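Local coordinates for protein paenibacillus xanthan lyase (Paenibacillus, PDB 6F2P) that probably cleaves the terminal mannose from xanthan side chains by beta-elimination, as a multidomain, calcium-binding lyase of polysaccharide lyase family 8, at residues I722-Y727 against V747-T752; T703-V708 against D812-G817. All coordinates share one frame; numbering follows the deposited sequence.

Contact 1 of 2, residues I722-Y727 against V747-T752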
ATOM      1  N   ILE A 722      16.882   0.657  -7.093  1.00 21.77           N
ATOM      2  CA  ILE A 722      17.028   1.431  -8.321  1.00 21.54           C
ATOM      3  C   ILE A 722      18.328   1.080  -9.040  1.00 19.28           C
ATOM      4  O   ILE A 722      19.385   1.014  -8.424  1.00 24.30           O
ATOM      5  CB  ILE A 722      17.063   2.945  -8.042  1.00 22.62           C
ATOM      6  CG1 ILE A 722      15.819   3.395  -7.282  1.00 21.91           C
ATOM      7  CG2 ILE A 722      17.195   3.721  -9.350  1.00 19.37           C
ATOM      8  CD1 ILE A 722      14.579   3.366  -8.112  1.00 18.86           C
ATOM      9  N   THR A 723      18.249   0.861 -10.344  1.00 19.33           N
ATOM     10  CA  THR A 723      19.445   0.681 -11.154  1.00 20.05           C
ATOM     11  C   THR A 723      19.446   1.731 -12.242  1.00 19.03           C
ATOM     12  O   THR A 723      18.591   1.704 -13.124  1.00 21.32           O
ATOM     13  CB  THR A 723      19.471  -0.699 -11.825  1.00 22.98           C
ATOM     14  OG1 THR A 723      19.499  -1.720 -10.821  1.00 26.39           O
ATOM     15  CG2 THR A 723      20.693  -0.835 -12.709  1.00 14.17           C
ATOM     16  N   VAL A 724      20.392   2.666 -12.176  1.00 18.63           N
ATOM     17  CA  VAL A 724      20.470   3.720 -13.180  1.00 20.02           C
ATOM     18  C   VAL A 724      20.942   3.151 -14.516  1.00 20.70           C
ATOM     19  O   VAL A 724      21.901   2.386 -14.566  1.00 20.26           O
ATOM     20  CB  VAL A 724      21.403   4.847 -12.737  1.00 19.77           C
ATOM     21  CG1 VAL A 724      21.490   5.908 -13.816  1.00 25.58           C
ATOM     22  CG2 VAL A 724      20.906   5.450 -11.454  1.00 16.87           C
ATOM     23  N   ILE A 725      20.252   3.506 -15.592  1.00 18.85           N
ATOM     24  CA  ILE A 725      20.579   2.968 -16.909  1.00 22.14           C
ATOM     25  C   ILE A 725      21.232   4.013 -17.805  1.00 22.40           C
ATOM     26  O   ILE A 725      22.119   3.693 -18.600  1.00 24.58           O
ATOM     27  CB  ILE A 725      19.333   2.376 -17.584  1.00 20.27           C
ATOM     28  CG1 ILE A 725      18.791   1.233 -16.729  1.00 14.76           C
ATOM     29  CG2 ILE A 725      19.649   1.888 -18.995  1.00 15.59           C
ATOM     30  CD1 ILE A 725      17.651   0.499 -17.374  1.00 24.08           C
ATOM     31  N   GLN A 726      20.817   5.267 -17.652  1.00 20.75           N
ATOM     32  CA  GLN A 726      21.389   6.340 -18.444  1.00 20.25           C
ATOM     33  C   GLN A 726      21.162   7.706 -17.816  1.00 21.16           C
ATOM     34  O   GLN A 726      20.159   7.920 -17.152  1.00 27.61           O
ATOM     35  CB  GLN A 726      20.782   6.320 -19.841  1.00 20.68           C
ATOM     36  CG  GLN A 726      21.432   7.280 -20.804  1.00 22.61           C
ATOM     37  CD  GLN A 726      20.769   7.248 -22.148  1.00 25.60           C
ATOM     38  OE1 GLN A 726      21.200   6.530 -23.050  1.00 30.31           O
ATOM     39  NE2 GLN A 726      19.695   8.012 -22.288  1.00 25.51           N
ATOM     40  N   TYR A 727      22.097   8.628 -18.037  1.00 27.59           N
ATOM     41  CA  TYR A 727      21.956  10.013 -17.598  1.00 24.10           C
ATOM     42  C   TYR A 727      21.572  10.947 -18.744  1.00 24.51           C
ATOM     43  O   TYR A 727      20.681  11.782 -18.606  1.00 22.36           O
ATOM     44  CB  TYR A 727      23.264  10.505 -16.987  1.00 24.42           C
ATOM     45  CG  TYR A 727      23.691   9.718 -15.783  1.00 30.43           C
ATOM     46  CD1 TYR A 727      22.874   9.638 -14.661  1.00 28.86           C
ATOM     47  CD2 TYR A 727      24.911   9.061 -15.758  1.00 23.72           C
ATOM     48  CE1 TYR A 727      23.262   8.922 -13.547  1.00 28.12           C
ATOM     49  CE2 TYR A 727      25.309   8.341 -14.652  1.00 26.96           C
ATOM     50  CZ  TYR A 727      24.479   8.271 -13.548  1.00 34.86           C
ATOM     51  OH  TYR A 727      24.868   7.548 -12.444  1.00 39.59           O
ATOM     52  N   VAL A 747      14.854   8.115  -6.631  1.00 21.91           N
ATOM     53  CA  VAL A 747      16.145   8.407  -7.229  1.00 14.48           C
ATOM     54  C   VAL A 747      16.212   9.902  -7.539  1.00 20.31           C
ATOM     55  O   VAL A 747      15.237  10.491  -7.996  1.00 22.49           O
ATOM     56  CB  VAL A 747      16.396   7.561  -8.503  1.00 21.27           C
ATOM     57  CG1 VAL A 747      15.358   7.854  -9.579  1.00 16.09           C
ATOM     58  CG2 VAL A 747      17.804   7.800  -9.048  1.00 24.70           C
ATOM     59  N   LYS A 748      17.352  10.524  -7.259  1.00 24.10           N
ATOM     60  CA  LYS A 748      17.522  11.949  -7.522  1.00 21.68           C
ATOM     61  C   LYS A 748      18.738  12.190  -8.416  1.00 25.64           C
ATOM     62  O   LYS A 748      19.879  11.873  -8.057  1.00 24.77           O
ATOM     63  CB  LYS A 748      17.625  12.750  -6.217  1.00 22.75           C
ATOM     64  CG  LYS A 748      17.846  14.247  -6.434  1.00 26.23           C
ATOM     65  CD  LYS A 748      17.324  15.086  -5.272  1.00 31.04           C
ATOM     66  CE  LYS A 748      17.974  14.699  -3.952  1.00 49.67           C
ATOM     67  NZ  LYS A 748      17.638  15.633  -2.834  1.00 39.84           N
ATOM     68  N   PHE A 749      18.475  12.745  -9.592  1.00 24.06           N
ATOM     69  CA  PHE A 749      19.508  12.996 -10.577  1.00 17.31           C
ATOM     70  C   PHE A 749      20.020  14.431 -10.491  1.00 23.97           C
ATOM     71  O   PHE A 749      19.289  15.337 -10.095  1.00 25.90           O
ATOM     72  CB  PHE A 749      18.943  12.745 -11.966  1.00 15.09           C
ATOM     73  CG  PHE A 749      18.750  11.295 -12.290  1.00 18.95           C
ATOM     74  CD1 PHE A 749      19.803  10.534 -12.776  1.00 17.10           C
ATOM     75  CD2 PHE A 749      17.511  10.691 -12.124  1.00 21.22           C
ATOM     76  CE1 PHE A 749      19.626   9.189 -13.090  1.00 19.76           C
ATOM     77  CE2 PHE A 749      17.326   9.347 -12.435  1.00 17.64           C
ATOM     78  CZ  PHE A 749      18.384   8.595 -12.918  1.00 18.54           C
ATOM     79  N   SER A 750      21.277  14.638 -10.869  1.00 20.16           N
ATOM     80  CA  SER A 750      21.815  15.988 -10.967  1.00 18.33           C
ATOM     81  C   SER A 750      21.555  16.546 -12.365  1.00 19.36           C
ATOM     82  O   SER A 750      21.595  15.814 -13.352  1.00 21.16           O
ATOM     83  CB  SER A 750      23.310  15.991 -10.658  1.00 26.84           C
ATOM     84  OG  SER A 750      24.024  15.168 -11.566  1.00 31.55           O
ATOM     85  N   LEU A 751      21.286  17.843 -12.456  1.00 21.92           N
ATOM     86  CA  LEU A 751      21.025  18.461 -13.754  1.00 28.28           C
ATOM     87  C   LEU A 751      22.125  19.434 -14.167  1.00 29.49           C
ATOM     88  O   LEU A 751      22.162  19.889 -15.310  1.00 25.83           O
ATOM     89  CB  LEU A 751      19.682  19.188 -13.739  1.00 25.79           C
ATOM     90  CG  LEU A 751      18.427  18.331 -13.586  1.00 26.66           C
ATOM     91  CD1 LEU A 751      17.179  19.201 -13.702  1.00 31.51           C
ATOM     92  CD2 LEU A 751      18.407  17.220 -14.620  1.00 21.42           C
ATOM     93  N   THR A 752      23.011  19.755 -13.230  1.00 31.70           N
ATOM     94  CA  THR A 752      24.101  20.687 -13.497  1.00 30.76           C
ATOM     95  C   THR A 752      25.466  20.087 -13.172  1.00 36.68           C
ATOM     96  O   THR A 752      25.575  18.946 -12.703  1.00 32.09           O
ATOM     97  CB  THR A 752      23.949  21.991 -12.691  1.00 32.42           C
ATOM     98  OG1 THR A 752      23.946  21.688 -11.288  1.00 29.75           O
ATOM     99  CG2 THR A 752      22.663  22.723 -13.078  1.00 19.37           C
TER
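Tyr727 and Phe749 meet rim to rim, neither ring lying over the other's face. Their planes stand at 75°. The nearest carbons, Tyr727 CD1 and Phe749 CE1, are 3.6 Å apart. With its CG anti to the carbonyl carbon (chi1 -61°), Tyr727, just past the end of strand 722-726, swings its ring back alongside that strand to reach Phe749. Without the ring, an alanine here would probably leave a gap beside this rim of Phe749 and let the phenyl group shift.

The aliphatic contacts continue along the strands. Val724 CG1 approaches the same corner of the phenyl group, in the plane of the ring, 3.8 Å from Phe749 CE1. Toward the start of both segments, the CG2 branch of Ile722 rests 4.0 Å from Val747 CB.

Side chains here meet through carbon atoms alone, as expected for the filling between two sheets of a beta-sandwich. Strand residues 722-726 and 747-750 run roughly the same way, crossing at -29° with a closest axis approach of 9.5 Å. A classic beta bulge sets Ile725 and Gln726 both opposite Lys732 on strand 731-736. Ile691 and Met731 pack on Phe749, and Leu715 of strand 714-718 touches both Tyr727 and Val747.

Contact 2 of 2, residues T703-V708 against D812-G817; sequences TIYIDV and DVTQPG
The Tyr705 ring meets Asp812 at its hydroxyl end: OD1 lies at the ring edge, near the ring plane, and the carboxylate stands almost perpendicular to that plane, at 86°. Thr703 OG1 also lies at the edge, in plane, and is itself hydrogen-bonded to Ser872. The 812-817 segment puts nothing over either face of the ring. Tyr705 OH donates to Asp812 OD1 at 2.7 Å, and OD1 accepts with its syn lone pair, on the side of the other carboxylate oxygen. Asp812 carries its carboxylate anti to the backbone N (chi1 -170°), which extends it toward the tyrosine.

This is a junction between two beta-sandwiches. Strand 703-708 lies inside a sheet of the family 8 sandwich, whereas strand 806-813 belongs to the next module, a calcium-binding sandwich whose strand order is consistent with the jelly-roll carbohydrate-binding modules.

The other oxygen, Asp812 OD2, forms a salt bridge with Lys734 of strand 731-736, so the carboxylate is gripped at both oxygens by the first sandwich, a setting likely to keep it ionised. The methyl group of Thr703 borders that oxygen, with CG2 3.8 Å from Asp812 OD2. Thr814 brings its CG2 to 4.2 Å from Tyr705 OH, while its own hydroxyl bonds to the backbone O of Ile762. A bound 2-methyl-2,4-pentanediol molecule, probably from the crystallisation liquor, sits about 4 Å from the Tyr705 side chain.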
ATOM      1  N   THR A 703      10.422  -6.136 -12.535  1.00 12.60           N
ATOM      2  CA  THR A 703      10.923  -4.772 -12.564  1.00 15.49           C
ATOM      3  C   THR A 703       9.914  -3.775 -13.122  1.00 18.02           C
ATOM      4  O   THR A 703       8.902  -4.148 -13.727  1.00 14.34           O
ATOM      5  CB  THR A 703      12.217  -4.658 -13.417  1.00 20.67           C
ATOM      6  OG1 THR A 703      11.986  -5.216 -14.715  1.00 19.49           O
ATOM      7  CG2 THR A 703      13.372  -5.407 -12.777  1.00 17.22           C
ATOM      8  N   ILE A 704      10.214  -2.500 -12.914  1.00 16.39           N
ATOM      9  CA  ILE A 704       9.543  -1.433 -13.625  1.00 13.90           C
ATOM     10  C   ILE A 704      10.600  -0.545 -14.257  1.00 17.86           C
ATOM     11  O   ILE A 704      11.431   0.032 -13.558  1.00 22.59           O
ATOM     12  CB  ILE A 704       8.699  -0.560 -12.695  1.00 16.22           C
ATOM     13  CG1 ILE A 704       7.546  -1.367 -12.085  1.00 19.15           C
ATOM     14  CG2 ILE A 704       8.177   0.657 -13.459  1.00 14.59           C
ATOM     15  CD1 ILE A 704       6.782  -0.615 -10.984  1.00 12.58           C
ATOM     16  N   TYR A 705      10.576  -0.439 -15.580  1.00 19.85           N
ATOM     17  CA  TYR A 705      11.473   0.460 -16.288  1.00 14.86           C
ATOM     18  C   TYR A 705      10.832   1.836 -16.424  1.00 17.15           C
ATOM     19  O   TYR A 705       9.663   1.961 -16.794  1.00 19.83           O
ATOM     20  CB  TYR A 705      11.794  -0.094 -17.669  1.00 17.10           C
ATOM     21  CG  TYR A 705      12.875  -1.153 -17.697  1.00 23.90           C
ATOM     22  CD1 TYR A 705      12.763  -2.313 -16.943  1.00 25.78           C
ATOM     23  CD2 TYR A 705      13.992  -1.009 -18.511  1.00 23.92           C
ATOM     24  CE1 TYR A 705      13.745  -3.287 -16.981  1.00 25.65           C
ATOM     25  CE2 TYR A 705      14.976  -1.979 -18.554  1.00 23.02           C
ATOM     26  CZ  TYR A 705      14.847  -3.113 -17.789  1.00 22.43           C
ATOM     27  OH  TYR A 705      15.822  -4.078 -17.824  1.00 22.32           O
ATOM     28  N   ILE A 706      11.607   2.866 -16.119  1.00 16.07           N
ATOM     29  CA  ILE A 706      11.142   4.235 -16.226  1.00 18.17           C
ATOM     30  C   ILE A 706      12.109   5.058 -17.088  1.00 25.38           C
ATOM     31  O   ILE A 706      13.331   5.010 -16.897  1.00 20.74           O
ATOM     32  CB  ILE A 706      11.037   4.878 -14.829  1.00 21.07           C
ATOM     33  CG1 ILE A 706      10.023   4.120 -13.951  1.00 24.23           C
ATOM     34  CG2 ILE A 706      10.706   6.364 -14.931  1.00 17.12           C
ATOM     35  CD1 ILE A 706       8.568   4.381 -14.265  1.00 13.95           C
ATOM     36  N   ASP A 707      11.566   5.797 -18.051  1.00 24.33           N
ATOM     37  CA  ASP A 707      12.358   6.785 -18.774  1.00 20.36           C
ATOM     38  C   ASP A 707      11.876   8.167 -18.385  1.00 25.10           C
ATOM     39  O   ASP A 707      10.676   8.384 -18.196  1.00 25.83           O
ATOM     40  CB  ASP A 707      12.230   6.602 -20.287  1.00 19.71           C
ATOM     41  CG  ASP A 707      12.892   5.321 -20.786  1.00 30.18           C
ATOM     42  OD1 ASP A 707      13.762   4.780 -20.072  1.00 28.04           O
ATOM     43  OD2 ASP A 707      12.549   4.859 -21.900  1.00 31.48           O
ATOM     44  N   VAL A 708      12.807   9.102 -18.244  1.00 22.77           N
ATOM     45  CA  VAL A 708      12.438  10.497 -18.063  1.00 20.93           C
ATOM     46  C   VAL A 708      13.067  11.340 -19.167  1.00 22.79           C
ATOM     47  O   VAL A 708      14.285  11.404 -19.297  1.00 27.05           O
ATOM     48  CB  VAL A 708      12.840  11.031 -16.680  1.00 21.09           C
ATOM     49  CG1 VAL A 708      12.513  12.502 -16.567  1.00 19.86           C
ATOM     50  CG2 VAL A 708      12.130  10.257 -15.599  1.00 19.79           C
ATOM     51  N   ASP A 812      14.660 -10.579 -16.007  1.00 18.70           N
ATOM     52  CA  ASP A 812      14.952  -9.246 -16.516  1.00 23.72           C
ATOM     53  C   ASP A 812      15.774  -9.338 -17.809  1.00 25.82           C
ATOM     54  O   ASP A 812      16.976  -9.607 -17.770  1.00 24.23           O
ATOM     55  CB  ASP A 812      15.707  -8.433 -15.464  1.00 21.84           C
ATOM     56  CG  ASP A 812      15.831  -6.967 -15.836  1.00 22.64           C
ATOM     57  OD1 ASP A 812      15.427  -6.597 -16.965  1.00 23.24           O
ATOM     58  OD2 ASP A 812      16.341  -6.186 -15.001  1.00 16.91           O
ATOM     59  N   VAL A 813      15.122  -9.124 -18.949  1.00 20.99           N
ATOM     60  CA  VAL A 813      15.814  -9.115 -20.234  1.00 19.62           C
ATOM     61  C   VAL A 813      16.305  -7.697 -20.519  1.00 22.16           C
ATOM     62  O   VAL A 813      15.543  -6.837 -20.976  1.00 18.57           O
ATOM     63  CB  VAL A 813      14.900  -9.607 -21.370  1.00 20.93           C
ATOM     64  CG1 VAL A 813      15.641  -9.592 -22.715  1.00 17.51           C
ATOM     65  CG2 VAL A 813      14.370 -11.002 -21.050  1.00 18.05           C
ATOM     66  N   THR A 814      17.587  -7.467 -20.251  1.00 20.72           N
ATOM     67  CA  THR A 814      18.144  -6.117 -20.189  1.00 20.82           C
ATOM     68  C   THR A 814      18.502  -5.503 -21.536  1.00 22.81           C
ATOM     69  O   THR A 814      18.791  -4.310 -21.615  1.00 24.94           O
ATOM     70  CB  THR A 814      19.397  -6.095 -19.311  1.00 25.74           C
ATOM     71  OG1 THR A 814      20.419  -6.887 -19.928  1.00 24.35           O
ATOM     72  CG2 THR A 814      19.081  -6.661 -17.926  1.00 25.85           C
ATOM     73  N   GLN A 815      18.502  -6.320 -22.587  1.00 25.66           N
ATOM     74  CA  GLN A 815      18.809  -5.847 -23.936  1.00 26.48           C
ATOM     75  C   GLN A 815      17.787  -6.399 -24.911  1.00 26.39           C
ATOM     76  O   GLN A 815      17.654  -7.615 -25.050  1.00 28.26           O
ATOM     77  CB  GLN A 815      20.214  -6.284 -24.376  1.00 17.87           C
ATOM     78  CG  GLN A 815      21.335  -5.726 -23.524  1.00 17.74           C
ATOM     79  CD  GLN A 815      21.396  -4.212 -23.585  1.00 20.87           C
ATOM     80  OE1 GLN A 815      21.008  -3.602 -24.582  1.00 25.30           O
ATOM     81  NE2 GLN A 815      21.889  -3.597 -22.518  1.00 20.74           N
ATOM     82  N   PRO A 816      17.062  -5.508 -25.597  1.00 25.61           N
ATOM     83  CA  PRO A 816      16.093  -5.966 -26.595  1.00 25.12           C
ATOM     84  C   PRO A 816      16.794  -6.755 -27.690  1.00 23.50           C
ATOM     85  O   PRO A 816      17.922  -6.430 -28.047  1.00 27.27           O
ATOM     86  CB  PRO A 816      15.529  -4.658 -27.162  1.00 22.77           C
ATOM     87  CG  PRO A 816      16.571  -3.631 -26.866  1.00 21.17           C
ATOM     88  CD  PRO A 816      17.188  -4.042 -25.570  1.00 22.38           C
ATOM     89  N   GLY A 817      16.133  -7.787 -28.199  1.00 20.32           N
ATOM     90  CA  GLY A 817      16.663  -8.572 -29.292  1.00 17.71           C
ATOM     91  C   GLY A 817      15.885  -9.858 -29.457  1.00 26.35           C
ATOM     92  O   GLY A 817      14.959 -10.136 -28.695  1.00 27.12           O
TER

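Overall arrangement
Contact 1 lies within one beta-sandwich, between its two sheets, partly buried with none of its touching residues exposed, and is hydrophobic; contact 2 is buried between that sandwich and the following module, and a charged, hydrogen-bonded carboxylate carries it. They share a sheet: 722-726 is an outermost strand, 703-708 an inner one, and strand 731-736 pairs with both. Ile725 CD1 packs 3.8 Å from Tyr705 CE2, joining the two across that strand, although the centres of the contacts are about 15 Å apart. Along the chain, contact 1 is nested within the loop that contact 2 closes. Lys734 serves both, its backbone paired with Thr723 and its side chain turned to the second module.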